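Local coordinates for N-acetylglucosamine-specific lectin (Saxidomus purpuratus, PDB 6M5M), which binds N-acetylglucosamine and N-acetylgalactosamine beside a calcium ion and is probably a carbohydrate-recognising lectin of the C-type family, at residues B[86-91]-B[150-155]; B[116-121]-B[132-137]; B[125-130]-B[137-142]. All coordinates share one frame; numbering follows the deposited sequence.

Overall arrangement
Strand 87-95 comes first along the chain, and interaction 1 joins its start to the last strand, 149-155, closing a loop of 58 residues and tying together the two antiparallel sheets of the C-type lectin domain. Both other contacts lie inside that loop. Interaction 2 brings 116-121, from the long loop, against 132-137, and interaction 3 pairs 125-130 with 137-142 as a hairpin. Their segments alternate along the chain, so the two contacts cross; they share Q137. Together they build the site of calcium and N-acetylglucosamine. Interaction 1 reaches the same sugar through Y87, and its strand hydrogen-bonds the hairpin, with Y88 N meeting Y128 O.

Interaction 1: residues B[86-91]-B[150-155]; sequences HYYWIG and PCICEI. With CA (calcium ion), chain F; NAG (2-acetamido-2-deoxy-beta-D-glucopyranose), chain G.
Rotation about the first side-chain bond of Y88 leaves CG beside its backbone N, opposite the carbonyl carbon (chi1 -65°), and lays the ring against P150. The proline's CG stands over one face, 3.5 Å from the ring centroid and 16° off its normal, a CH-pi contact that suits proline's compact, puckered, apolar ring. Y88 CB packs on I152 CG1 at 4.0 Å. In Y87 the torsion instead sets CG between N and the carbonyl carbon (chi1 60°), turning that ring to the sugar, whose acetamide methyl C8 lies over its centre, 3.5 Å above the plane.

The backbones meet in a single bridge at W89 and C151. W89 N donates to P150 O at 3.0 Å, in the carbonyl plane and on a lone pair; I152 N returns a longer bond to W89 O at 3.3 Å. The buried polar ends find partners: Y88 OH binds E44, and W89 NE1 the carbonyl of R47. E154 OE2 holds a calcium ion at 2.4 Å with T65, E67 and E71. C151 leans on helix 49-58, I152 on helix 69-79, while Y88 and I90 hydrogen-bond through their backbones to Y128 and L126 of neighbouring strand 125-131.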
loop_
_atom_site.group_PDB
_atom_site.type_symbol
_atom_site.label_atom_id
_atom_site.label_comp_id
_atom_site.label_asym_id
_atom_site.label_seq_id
_atom_site.Cartn_x
_atom_site.Cartn_y
_atom_site.Cartn_z
ATOM N N HIS B 86 21.676 9.484 16.546
ATOM C CA HIS B 86 21.982 8.842 15.239
ATOM C C HIS B 86 21.006 7.715 14.889
ATOM O O HIS B 86 21.206 7.073 13.853
ATOM C CB HIS B 86 23.455 8.399 15.181
ATOM C CG HIS B 86 23.827 7.265 16.078
ATOM N ND1 HIS B 86 24.077 5.979 15.594
ATOM C CD2 HIS B 86 24.072 7.217 17.404
ATOM C CE1 HIS B 86 24.434 5.200 16.593
ATOM N NE2 HIS B 86 24.398 5.922 17.718
ATOM N N TYR B 87 19.967 7.467 15.667
ATOM C CA TYR B 87 18.875 6.588 15.215
ATOM C C TYR B 87 17.586 6.980 15.927
ATOM O O TYR B 87 17.621 7.290 17.117
ATOM C CB TYR B 87 19.272 5.109 15.363
ATOM C CG TYR B 87 19.595 4.663 16.760
ATOM C CD1 TYR B 87 18.582 4.368 17.666
ATOM C CD2 TYR B 87 20.906 4.496 17.177
ATOM C CE1 TYR B 87 18.874 3.985 18.960
ATOM C CE2 TYR B 87 21.209 4.059 18.464
ATOM C CZ TYR B 87 20.185 3.848 19.369
ATOM O OH TYR B 87 20.444 3.399 20.637
ATOM N N TYR B 88 16.467 6.871 15.214
ATOM C CA TYR B 88 15.097 6.988 15.777
ATOM C C TYR B 88 14.246 5.743 15.423
ATOM O O TYR B 88 14.172 5.339 14.218
ATOM C CB TYR B 88 14.444 8.274 15.267
ATOM C CG TYR B 88 15.078 9.587 15.713
ATOM C CD1 TYR B 88 16.317 9.995 15.260
ATOM C CD2 TYR B 88 14.382 10.467 16.527
ATOM C CE1 TYR B 88 16.885 11.211 15.656
ATOM C CE2 TYR B 88 14.935 11.671 16.943
ATOM C CZ TYR B 88 16.184 12.070 16.495
ATOM O OH TYR B 88 16.685 13.275 16.966
ATOM N N TRP B 89 13.589 5.161 16.424
ATOM C CA TRP B 89 12.740 3.946 16.224
ATOM C C TRP B 89 11.540 4.241 15.319
ATOM O O TRP B 89 10.913 5.288 15.498
ATOM C CB TRP B 89 12.302 3.408 17.565
ATOM C CG TRP B 89 13.399 2.821 18.389
ATOM C CD1 TRP B 89 13.719 3.183 19.660
ATOM C CD2 TRP B 89 14.356 1.813 18.008
ATOM N NE1 TRP B 89 14.736 2.411 20.134
ATOM C CE2 TRP B 89 15.180 1.586 19.144
ATOM C CE3 TRP B 89 14.575 1.017 16.870
ATOM C CZ2 TRP B 89 16.175 0.622 19.198
ATOM C CZ3 TRP B 89 15.588 0.086 16.920
ATOM C CH2 TRP B 89 16.375 -0.116 18.057
ATOM N N ILE B 90 11.122 3.307 14.443
ATOM C CA ILE B 90 9.903 3.462 13.590
ATOM C C ILE B 90 9.019 2.218 13.723
ATOM O O ILE B 90 9.453 1.340 14.424
ATOM C CB ILE B 90 10.224 3.908 12.161
ATOM C CG1 ILE B 90 11.023 2.870 11.386
ATOM C CG2 ILE B 90 11.001 5.223 12.125
ATOM C CD1 ILE B 90 11.317 3.275 9.978
ATOM N N GLY B 91 7.806 2.211 13.161
ATOM C CA GLY B 91 6.758 1.212 13.456
ATOM C C GLY B 91 6.848 -0.002 12.534
ATOM O O GLY B 91 5.837 -0.342 11.847
ATOM N N PRO B 150 15.515 7.579 20.753
ATOM C CA PRO B 150 14.345 8.423 20.532
ATOM C C PRO B 150 13.522 7.704 19.461
ATOM O O PRO B 150 14.008 6.708 18.909
ATOM C CB PRO B 150 14.996 9.729 20.044
ATOM C CG PRO B 150 16.168 9.209 19.197
ATOM C CD PRO B 150 16.715 8.119 20.090
ATOM N N CYS B 151 12.390 8.272 19.106
ATOM C CA CYS B 151 11.403 7.598 18.243
ATOM C C CYS B 151 10.576 8.643 17.506
ATOM O O CYS B 151 10.706 9.872 17.845
ATOM C CB CYS B 151 10.560 6.629 19.057
ATOM S SG CYS B 151 9.365 7.399 20.209
ATOM N N ILE B 152 9.800 8.192 16.526
ATOM C CA ILE B 152 8.907 9.095 15.777
ATOM C C ILE B 152 7.491 8.549 15.886
ATOM O O ILE B 152 7.277 7.482 15.424
ATOM C CB ILE B 152 9.365 9.240 14.327
ATOM C CG1 ILE B 152 10.817 9.689 14.217
ATOM C CG2 ILE B 152 8.411 10.184 13.641
ATOM C CD1 ILE B 152 11.397 9.547 12.826
ATOM N N CYS B 153 6.556 9.239 16.538
ATOM C CA CYS B 153 5.127 8.818 16.591
ATOM C C CYS B 153 4.383 9.528 15.455
ATOM O O CYS B 153 4.808 10.644 15.047
ATOM C CB CYS B 153 4.398 9.157 17.896
ATOM S SG CYS B 153 5.327 8.654 19.352
ATOM N N GLU B 154 3.293 8.937 14.986
ATOM C CA GLU B 154 2.459 9.492 13.893
ATOM C C GLU B 154 0.974 9.342 14.243
ATOM O O GLU B 154 0.582 8.245 14.612
ATOM C CB GLU B 154 2.839 8.772 12.590
ATOM C CG GLU B 154 2.097 9.311 11.370
ATOM C CD GLU B 154 2.146 8.442 10.117
ATOM O OE1 GLU B 154 2.591 7.250 10.233
ATOM O OE2 GLU B 154 1.655 8.928 9.045
ATOM N N ILE B 155 0.188 10.391 14.002
ATOM C CA ILE B 155 -1.301 10.386 13.985
ATOM C C ILE B 155 -1.688 10.720 12.542
ATOM O O ILE B 155 -1.276 11.816 12.072
ATOM C CB ILE B 155 -1.886 11.403 15.009
ATOM C CG1 ILE B 155 -1.326 11.219 16.426
ATOM C CG2 ILE B 155 -3.414 11.329 15.031
ATOM C CD1 ILE B 155 -1.605 12.386 17.383
HETATM CA CA CA F . 2.547 7.507 7.385
HETATM C C1 NAG G . 24.276 0.577 14.694
HETATM C C2 NAG G . 22.804 0.286 14.704
HETATM C C3 NAG G . 23.050 -1.213 14.339
HETATM C C4 NAG G . 23.804 -1.286 13.042
HETATM C C5 NAG G . 25.031 -0.422 13.070
HETATM C C6 NAG G . 25.808 -0.449 11.772
HETATM C C7 NAG G . 20.813 0.802 15.909
HETATM C C8 NAG G . 20.212 0.792 17.247
HETATM N N2 NAG G . 22.091 0.477 15.921
HETATM O O1 NAG G . 25.156 1.057 15.652
HETATM O O3 NAG G . 21.924 -1.939 14.127
HETATM O O4 NAG G . 24.270 -2.620 12.839
HETATM O O5 NAG G . 24.620 0.916 13.414
HETATM O O6 NAG G . 24.951 -0.161 10.663
HETATM O O7 NAG G . 20.178 1.072 14.863
HETATM O O HOH W 1 1.133 8.715 6.014
HETATM O O HOH W 2 0.619 6.295 7.988
#

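Interaction 2: residues B[116-121]-B[132-137]; sequences PGKPDN and KEVVWQ. With CA (calcium ion), chain H; NAG (2-acetamido-2-deoxy-beta-D-glucopyranose), chain G.
E133 turns its carbonyl oxygen to P116, 3.4 Å from the ring's CD, where the long loop of the C-type lectin fold meets the turn between strands 125-131 and 137-141. K118-P119-D120, with a cis peptide before P119, sits where relatives carry the EPN or QPD motif. V134 comes next: its branch CG2 touches K118 CE at 3.9 Å, the two side chains crossing at about a right angle. A branched apolar residue suits this buried place, offering a methyl to the lysine's hydrocarbon part. At V135 and W136 the chain changes direction; W136 and Q137 face L129 as a G1 beta bulge, and W136 packs against helix 69-79. Q137 stays extended beyond CG: OE1 accepts V135 N at 3.0 Å, in the carbonyl plane and on a lone pair, which helps to set the amide's rotation; the same oxygen lies 3.4 Å from P116 CD.

K118 bends at its second torsion (chi2 -65°) and carries its ammonium into the sugar site. There K118 NZ donates to O6 of N-acetylglucosamine at 2.9 Å and, at 2.6 Å, forms a salt bridge through the syn lone pair of D120 OD2, which binds the calcium ion at 2.3 Å.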
loop_
_atom_site.group_PDB
_atom_site.type_symbol
_atom_site.label_atom_id
_atom_site.label_comp_id
_atom_site.label_asym_id
_atom_site.label_seq_id
_atom_site.Cartn_x
_atom_site.Cartn_y
_atom_site.Cartn_z
ATOM N N PRO B 116 22.096 1.597 2.220
ATOM C CA PRO B 116 23.055 0.703 1.562
ATOM C C PRO B 116 23.508 -0.447 2.486
ATOM O O PRO B 116 23.908 -0.242 3.638
ATOM C CB PRO B 116 24.160 1.702 1.091
ATOM C CG PRO B 116 23.389 2.989 0.812
ATOM C CD PRO B 116 22.476 3.015 2.026
ATOM N N GLY B 117 23.375 -1.684 1.986
ATOM C CA GLY B 117 23.812 -2.914 2.660
ATOM C C GLY B 117 22.781 -3.446 3.635
ATOM O O GLY B 117 23.029 -4.493 4.249
ATOM N N LYS B 118 21.715 -2.673 3.923
ATOM C CA LYS B 118 20.620 -3.147 4.797
ATOM C C LYS B 118 19.500 -3.809 3.995
ATOM O O LYS B 118 19.277 -3.451 2.860
ATOM C CB LYS B 118 20.060 -1.934 5.554
ATOM C CG LYS B 118 21.132 -1.162 6.293
ATOM C CD LYS B 118 21.721 -1.997 7.382
ATOM C CE LYS B 118 22.781 -1.259 8.149
ATOM N NZ LYS B 118 23.604 -2.138 8.981
ATOM N N PRO B 119 18.695 -4.724 4.578
ATOM C CA PRO B 119 18.784 -5.087 5.989
ATOM C C PRO B 119 19.850 -6.113 6.346
ATOM O O PRO B 119 20.351 -6.727 5.435
ATOM C CB PRO B 119 17.474 -5.798 6.295
ATOM C CG PRO B 119 16.993 -6.302 4.970
ATOM C CD PRO B 119 17.558 -5.370 3.918
ATOM N N ASP B 120 20.211 -6.220 7.615
ATOM C CA ASP B 120 21.213 -7.223 8.022
ATOM C C ASP B 120 20.533 -8.580 8.245
ATOM O O ASP B 120 21.283 -9.565 8.560
ATOM C CB ASP B 120 22.050 -6.752 9.207
ATOM C CG ASP B 120 22.812 -5.460 8.951
ATOM O OD1 ASP B 120 23.783 -5.511 8.207
ATOM O OD2 ASP B 120 22.479 -4.406 9.597
ATOM N N ASN B 121 19.196 -8.613 8.212
ATOM C CA ASN B 121 18.366 -9.841 8.357
ATOM C C ASN B 121 18.574 -10.456 9.744
ATOM O O ASN B 121 18.901 -11.647 9.834
ATOM C CB ASN B 121 18.684 -10.846 7.241
ATOM C CG ASN B 121 18.536 -10.240 5.867
ATOM O OD1 ASN B 121 17.477 -9.765 5.506
ATOM N ND2 ASN B 121 19.607 -10.225 5.091
ATOM N N LYS B 132 27.890 5.786 9.041
ATOM C CA LYS B 132 28.742 5.516 7.860
ATOM C C LYS B 132 27.864 5.635 6.609
ATOM O O LYS B 132 27.231 6.701 6.437
ATOM C CB LYS B 132 29.482 4.196 8.089
ATOM C CG LYS B 132 30.672 4.336 9.035
ATOM C CD LYS B 132 31.116 3.044 9.693
ATOM C CE LYS B 132 31.298 1.900 8.717
ATOM N NZ LYS B 132 32.088 0.815 9.342
ATOM N N GLU B 133 27.757 4.573 5.812
ATOM C CA GLU B 133 27.107 4.627 4.476
ATOM C C GLU B 133 25.560 4.689 4.584
ATOM O O GLU B 133 24.908 4.847 3.526
ATOM C CB GLU B 133 27.638 3.445 3.655
ATOM C CG GLU B 133 27.354 2.061 4.277
ATOM C CD GLU B 133 28.078 1.645 5.563
ATOM O OE1 GLU B 133 29.311 1.829 5.619
ATOM O OE2 GLU B 133 27.398 1.108 6.531
ATOM N N VAL B 134 24.953 4.557 5.769
ATOM C CA VAL B 134 23.467 4.645 5.954
ATOM C C VAL B 134 23.175 6.088 6.361
ATOM O O VAL B 134 23.604 6.469 7.429
ATOM C CB VAL B 134 22.930 3.626 6.970
ATOM C CG1 VAL B 134 21.465 3.833 7.269
ATOM C CG2 VAL B 134 23.174 2.204 6.478
ATOM N N VAL B 135 22.545 6.872 5.496
ATOM C CA VAL B 135 22.482 8.356 5.654
ATOM C C VAL B 135 21.027 8.761 5.873
ATOM O O VAL B 135 20.367 9.218 4.924
ATOM C CB VAL B 135 23.134 9.068 4.457
ATOM C CG1 VAL B 135 23.104 10.581 4.640
ATOM C CG2 VAL B 135 24.563 8.573 4.214
ATOM N N TRP B 136 20.569 8.479 7.081
ATOM C CA TRP B 136 19.160 8.640 7.530
ATOM C C TRP B 136 18.254 7.775 6.631
ATOM O O TRP B 136 17.350 8.296 5.911
ATOM C CB TRP B 136 18.770 10.126 7.556
ATOM C CG TRP B 136 19.367 10.871 8.704
ATOM C CD1 TRP B 136 20.165 11.970 8.635
ATOM C CD2 TRP B 136 19.278 10.524 10.091
ATOM N NE1 TRP B 136 20.559 12.340 9.884
ATOM C CE2 TRP B 136 20.017 11.492 10.803
ATOM C CE3 TRP B 136 18.635 9.520 10.808
ATOM C CZ2 TRP B 136 20.133 11.470 12.182
ATOM C CZ3 TRP B 136 18.741 9.495 12.182
ATOM C CH2 TRP B 136 19.496 10.453 12.856
ATOM N N GLN B 137 18.450 6.463 6.747
ATOM C CA GLN B 137 17.731 5.400 6.002
ATOM C C GLN B 137 17.464 4.226 6.958
ATOM O O GLN B 137 17.943 4.216 8.104
ATOM C CB GLN B 137 18.532 5.017 4.754
ATOM C CG GLN B 137 18.743 6.197 3.818
ATOM C CD GLN B 137 19.806 5.952 2.781
ATOM O OE1 GLN B 137 20.999 5.936 3.076
ATOM N NE2 GLN B 137 19.366 5.749 1.549
HETATM CA CA CA H . 21.054 -3.810 11.294
HETATM C C1 NAG G . 24.276 0.577 14.694
HETATM C C2 NAG G . 22.804 0.286 14.704
HETATM C C3 NAG G . 23.050 -1.213 14.339
HETATM C C4 NAG G . 23.804 -1.286 13.042
HETATM C C5 NAG G . 25.031 -0.422 13.070
HETATM C C6 NAG G . 25.808 -0.449 11.772
HETATM C C7 NAG G . 20.813 0.802 15.909
HETATM C C8 NAG G . 20.212 0.792 17.247
HETATM N N2 NAG G . 22.091 0.477 15.921
HETATM O O1 NAG G . 25.156 1.057 15.652
HETATM O O3 NAG G . 21.924 -1.939 14.127
HETATM O O4 NAG G . 24.270 -2.620 12.839
HETATM O O5 NAG G . 24.620 0.916 13.414
HETATM O O6 NAG G . 24.951 -0.161 10.663
HETATM O O7 NAG G . 20.178 1.072 14.863
HETATM O O HOH W 3 25.144 -1.406 5.768
HETATM O O HOH W 4 22.507 -5.004 12.815
#

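Interaction 3: residues B[125-130]-B[137-142]; sequences CLDYLN and QWNDHV. With CA (calcium ion), chain H; NAG (2-acetamido-2-deoxy-beta-D-glucopyranose), chain G.
N139 lies beside D127 on one face of an antiparallel hairpin, both pointing the same way, in a pair whose backbones exchange two hydrogen bonds. Its CB lies 3.7 Å from L129 CD2, an apolar neighbour that flanks the sugar. CG stands opposite the backbone N (chi1 160°), which carries the amide out to the calcium ion. There the amide divides its work. OD1 binds the metal at 2.5 Å, while ND2 spends one N-H on D127 OD1 at 3.1 Å, nearly in the amide plane, and the other on O3 of N-acetylglucosamine, also at 3.1 Å, with the sugar's acetamide O7 2.9 Å from ND2. Asparagine suits this place because a single flat group supplies both a metal ligand and two donors.

On the same face of the hairpin, H141 presents one ring face to the acetamide methyl C8 and its edge to the sugar: ND1 and O3 share a hydrogen bond of 3.0 Å. NE2 is hydrogen-bonded to T147 OG1.

The hairpin's other face carries L126, Y128, W138 and D140. W138 turns its edge to the face of Y128, planes 87° apart, and NE1 donates to Y128 OH at 3.1 Å, a hydroxyl that also binds D72; L126 CD2 packs near the indole. W138-N139-D140 is the WND motif of C-type lectins.

D140 contributes its carbonyl oxygen to the calcium, joined by D120 and a water. No sugar oxygen is among these ligands; the water, 3.0 Å from O4, links the two. By drawing electron density from the amide through OD1, the metal would probably sharpen ND2 as a donor. Calcium on OD1, with D127 and sugar O3 on ND2, holds the amide's orientation.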
loop_
_atom_site.group_PDB
_atom_site.type_symbol
_atom_site.label_atom_id
_atom_site.label_comp_id
_atom_site.label_asym_id
_atom_site.label_seq_id
_atom_site.Cartn_x
_atom_site.Cartn_y
_atom_site.Cartn_z
ATOM N N CYS B 125 14.091 -4.942 14.806
ATOM C CA CYS B 125 13.211 -3.762 14.801
ATOM C C CYS B 125 13.860 -2.653 13.974
ATOM O O CYS B 125 15.082 -2.556 13.993
ATOM C CB CYS B 125 12.958 -3.341 16.241
ATOM S SG CYS B 125 11.856 -4.540 17.036
ATOM N N LEU B 126 13.041 -1.845 13.290
ATOM C CA LEU B 126 13.554 -0.839 12.361
ATOM C C LEU B 126 13.668 0.507 13.087
ATOM O O LEU B 126 12.850 0.806 13.981
ATOM C CB LEU B 126 12.699 -0.697 11.107
ATOM C CG LEU B 126 12.971 -1.711 9.993
ATOM C CD1 LEU B 126 12.362 -3.029 10.381
ATOM C CD2 LEU B 126 12.373 -1.174 8.702
ATOM N N ASP B 127 14.697 1.210 12.697
ATOM C CA ASP B 127 14.933 2.648 12.938
ATOM C C ASP B 127 15.323 3.325 11.629
ATOM O O ASP B 127 15.713 2.622 10.649
ATOM C CB ASP B 127 15.978 2.861 14.035
ATOM C CG ASP B 127 17.336 2.186 13.965
ATOM O OD1 ASP B 127 17.822 1.844 12.834
ATOM O OD2 ASP B 127 17.945 2.030 15.074
ATOM N N TYR B 128 15.255 4.653 11.642
ATOM C CA TYR B 128 16.092 5.522 10.787
ATOM C C TYR B 128 17.441 5.616 11.476
ATOM O O TYR B 128 17.450 5.880 12.702
ATOM C CB TYR B 128 15.446 6.889 10.549
ATOM C CG TYR B 128 14.422 6.908 9.433
ATOM C CD1 TYR B 128 13.088 6.556 9.649
ATOM C CD2 TYR B 128 14.811 7.256 8.140
ATOM C CE1 TYR B 128 12.165 6.571 8.601
ATOM C CE2 TYR B 128 13.903 7.306 7.094
ATOM C CZ TYR B 128 12.586 6.886 7.313
ATOM O OH TYR B 128 11.685 6.920 6.282
ATOM N N LEU B 129 18.510 5.338 10.712
ATOM C CA LEU B 129 19.933 5.323 11.140
ATOM C C LEU B 129 20.759 6.316 10.320
ATOM O O LEU B 129 20.553 6.427 9.094
ATOM C CB LEU B 129 20.475 3.887 10.967
ATOM C CG LEU B 129 21.938 3.678 11.337
ATOM C CD1 LEU B 129 22.187 3.792 12.823
ATOM C CD2 LEU B 129 22.467 2.344 10.787
ATOM N N ASN B 130 21.677 7.023 10.980
ATOM C CA ASN B 130 22.754 7.841 10.373
ATOM C C ASN B 130 24.071 7.313 10.930
ATOM O O ASN B 130 24.435 7.637 12.060
ATOM C CB ASN B 130 22.505 9.330 10.637
ATOM C CG ASN B 130 23.547 10.226 10.008
ATOM O OD1 ASN B 130 23.914 10.036 8.848
ATOM N ND2 ASN B 130 24.017 11.200 10.782
ATOM N N GLN B 137 18.450 6.463 6.747
ATOM C CA GLN B 137 17.731 5.400 6.002
ATOM C C GLN B 137 17.464 4.226 6.958
ATOM O O GLN B 137 17.943 4.216 8.104
ATOM C CB GLN B 137 18.532 5.017 4.754
ATOM C CG GLN B 137 18.743 6.197 3.818
ATOM C CD GLN B 137 19.806 5.952 2.781
ATOM O OE1 GLN B 137 20.999 5.936 3.076
ATOM N NE2 GLN B 137 19.366 5.749 1.549
ATOM N N TRP B 138 16.685 3.258 6.521
ATOM C CA TRP B 138 16.175 2.222 7.446
ATOM C C TRP B 138 17.305 1.240 7.738
ATOM O O TRP B 138 18.108 0.913 6.818
ATOM C CB TRP B 138 14.970 1.487 6.933
ATOM C CG TRP B 138 13.766 2.276 6.537
ATOM C CD1 TRP B 138 13.469 3.597 6.745
ATOM C CD2 TRP B 138 12.663 1.716 5.820
ATOM N NE1 TRP B 138 12.259 3.897 6.170
ATOM C CE2 TRP B 138 11.710 2.744 5.661
ATOM C CE3 TRP B 138 12.397 0.428 5.338
ATOM C CZ2 TRP B 138 10.522 2.516 4.972
ATOM C CZ3 TRP B 138 11.213 0.205 4.677
ATOM C CH2 TRP B 138 10.295 1.230 4.504
ATOM N N ASN B 139 17.317 0.780 8.966
ATOM C CA ASN B 139 18.224 -0.294 9.448
ATOM C C ASN B 139 17.411 -1.188 10.382
ATOM O O ASN B 139 16.492 -0.667 11.031
ATOM C CB ASN B 139 19.396 0.355 10.175
ATOM C CG ASN B 139 20.074 -0.617 11.093
ATOM O OD1 ASN B 139 20.806 -1.459 10.593
ATOM N ND2 ASN B 139 19.857 -0.464 12.398
ATOM N N ASP B 140 17.790 -2.455 10.548
ATOM C CA ASP B 140 17.142 -3.383 11.488
ATOM C C ASP B 140 18.101 -3.645 12.643
ATOM O O ASP B 140 19.272 -3.947 12.401
ATOM C CB ASP B 140 16.733 -4.696 10.798
ATOM C CG ASP B 140 17.785 -5.401 9.950
ATOM O OD1 ASP B 140 18.797 -4.782 9.502
ATOM O OD2 ASP B 140 17.604 -6.601 9.756
ATOM N N HIS B 141 17.620 -3.560 13.867
ATOM C CA HIS B 141 18.461 -3.818 15.053
ATOM C C HIS B 141 17.974 -5.093 15.712
ATOM O O HIS B 141 16.741 -5.258 15.880
ATOM C CB HIS B 141 18.429 -2.565 16.008
ATOM C CG HIS B 141 19.443 -2.656 17.090
ATOM N ND1 HIS B 141 20.815 -2.574 16.835
ATOM C CD2 HIS B 141 19.332 -2.815 18.426
ATOM C CE1 HIS B 141 21.484 -2.712 17.977
ATOM N NE2 HIS B 141 20.588 -2.862 18.947
ATOM N N VAL B 142 18.897 -5.931 16.184
ATOM C CA VAL B 142 18.536 -7.277 16.725
ATOM C C VAL B 142 17.816 -7.133 18.066
ATOM O O VAL B 142 16.961 -7.980 18.414
ATOM C CB VAL B 142 19.790 -8.170 16.850
ATOM C CG1 VAL B 142 20.724 -7.699 17.970
ATOM C CG2 VAL B 142 19.364 -9.612 17.034
HETATM CA CA CA H . 21.054 -3.810 11.294
HETATM C C1 NAG G . 24.276 0.577 14.694
HETATM C C2 NAG G . 22.804 0.286 14.704
HETATM C C3 NAG G . 23.050 -1.213 14.339
HETATM C C4 NAG G . 23.804 -1.286 13.042
HETATM C C5 NAG G . 25.031 -0.422 13.070
HETATM C C6 NAG G . 25.808 -0.449 11.772
HETATM C C7 NAG G . 20.813 0.802 15.909
HETATM C C8 NAG G . 20.212 0.792 17.247
HETATM N N2 NAG G . 22.091 0.477 15.921
HETATM O O1 NAG G . 25.156 1.057 15.652
HETATM O O3 NAG G . 21.924 -1.939 14.127
HETATM O O4 NAG G . 24.270 -2.620 12.839
HETATM O O5 NAG G . 24.620 0.916 13.414
HETATM O O6 NAG G . 24.951 -0.161 10.663
HETATM O O7 NAG G . 20.178 1.072 14.863
HETATM O O HOH W 4 22.507 -5.004 12.815
#